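Local structure of protein secretion chaperonin CsaA (Picrophilus torridus, 5ZDI) at residues K24-I27 / K28-K32. The protein probably binds tRNA and may act as a chaperone in protein secretion. Residues are numbered along the deposited sequence; the frame is centred on the assembly and turned at random.
Sequences KEAI and KPAYK
Ala26 and Ala30 turn their methyl groups toward each other across the inside of a surface loop, CB to CB 4.4 Å, a light apolar touch between residues four apart. The methyl of Ala26 also rests against the backbone of the returning arm, its CB lying 3.5 Å from Lys28 O. Beside this pair runs a looser electrostatic one: Glu25 OE1 stands 4.4 Å from Lys32 NZ, too far apart for a salt bridge, so the opposite charges may attract across the gap but do not lock together. Lys32 arrives there as an almost fully extended chain, straight from chi2 (170°) through chi4, which carries its ammonium from the start of strand 31-36 back toward the loop. Glu25 meets it by a bend, chi2 87° folding the carboxylate back toward that lysine. At the far end of the loop, Ile27 and Lys28 form the bend itself. Lys28 points its CB away from 24-27, and its side chain touches Gln49. No hydrogen bond joins 24-27 to 28-32; backbone bonds hold the base of the loop instead: Lys32 bonds Ser21 of strand 12-22, and Ala30 bonds Phe23 just beyond it. Tyr31 also points its CB away from 24-27, its side chain touching Val20 and helix 55-58 and its OH hydrogen-bonded to Tyr53 O, which anchors the returning arm in the body of the protein. The whole forms a beta-hairpin with a long loop, an exposed loop joining two neighbouring antiparallel strands of the curled sheet, 12-22 and 31-36, consistent with the OB fold of the tRNA-binding domain family.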
# COMPACT_ATOMS: atom_id res chain seq x y z
N LYS A 24 11.73 3.23 -23.18
CA LYS A 24 12.39 2.45 -24.25
C LYS A 24 13.79 1.96 -23.91
O LYS A 24 14.19 0.84 -24.28
CB LYS A 24 12.45 3.33 -25.49
CG LYS A 24 11.08 3.57 -26.04
CD LYS A 24 11.15 4.49 -27.23
CE LYS A 24 9.78 4.85 -27.70
NZ LYS A 24 9.89 5.92 -28.70
N GLU A 25 14.50 2.74 -23.13
CA GLU A 25 15.87 2.37 -22.78
C GLU A 25 16.00 1.37 -21.64
O GLU A 25 17.13 0.91 -21.33
CB GLU A 25 16.63 3.67 -22.36
CG GLU A 25 16.63 4.75 -23.44
CD GLU A 25 15.42 5.72 -23.45
OE1 GLU A 25 14.30 5.47 -22.84
OE2 GLU A 25 15.61 6.78 -24.14
N ALA A 26 14.91 1.08 -20.91
CA ALA A 26 15.02 0.25 -19.73
C ALA A 26 15.21 -1.20 -20.18
O ALA A 26 14.61 -1.63 -21.14
CB ALA A 26 13.82 0.34 -18.85
N ILE A 27 15.98 -1.93 -19.40
CA ILE A 27 16.16 -3.37 -19.57
C ILE A 27 14.85 -4.13 -19.47
O ILE A 27 14.51 -4.94 -20.31
CB ILE A 27 17.13 -3.88 -18.44
CG1 ILE A 27 18.54 -3.32 -18.68
CG2 ILE A 27 17.16 -5.40 -18.36
CD1 ILE A 27 19.49 -3.49 -17.50
N LYS A 28 14.10 -3.84 -18.43
CA LYS A 28 12.83 -4.50 -18.14
C LYS A 28 11.72 -3.74 -18.90
O LYS A 28 11.88 -2.57 -19.19
CB LYS A 28 12.54 -4.42 -16.60
CG LYS A 28 13.41 -5.35 -15.77
CD LYS A 28 12.99 -6.75 -16.10
CE LYS A 28 13.43 -7.76 -15.06
NZ LYS A 28 14.89 -7.67 -14.92
N PRO A 29 10.65 -4.43 -19.28
CA PRO A 29 9.53 -3.63 -19.87
C PRO A 29 8.99 -2.65 -18.81
O PRO A 29 8.61 -3.11 -17.75
CB PRO A 29 8.48 -4.69 -20.17
CG PRO A 29 8.87 -5.82 -19.35
CD PRO A 29 10.31 -5.84 -19.15
N ALA A 30 8.89 -1.37 -19.16
CA ALA A 30 8.50 -0.41 -18.14
C ALA A 30 7.85 0.76 -18.75
O ALA A 30 8.11 1.08 -19.91
CB ALA A 30 9.70 -0.00 -17.34
N TYR A 31 7.06 1.45 -17.97
CA TYR A 31 6.58 2.76 -18.33
C TYR A 31 7.27 3.85 -17.51
O TYR A 31 7.56 3.65 -16.32
CB TYR A 31 5.08 2.95 -18.08
CG TYR A 31 4.14 2.07 -18.89
CD1 TYR A 31 4.30 1.94 -20.29
CD2 TYR A 31 3.10 1.41 -18.32
CE1 TYR A 31 3.48 1.17 -21.03
CE2 TYR A 31 2.20 0.65 -19.06
CZ TYR A 31 2.43 0.51 -20.45
OH TYR A 31 1.54 -0.27 -21.14
N LYS A 32 7.42 4.99 -18.15
CA LYS A 32 7.65 6.29 -17.47
C LYS A 32 6.28 6.87 -17.11
O LYS A 32 5.39 7.07 -17.94
CB LYS A 32 8.44 7.27 -18.37
CG LYS A 32 9.79 6.83 -18.79
CD LYS A 32 10.20 7.88 -19.88
CE LYS A 32 11.62 7.76 -20.13
NZ LYS A 32 11.97 8.81 -21.13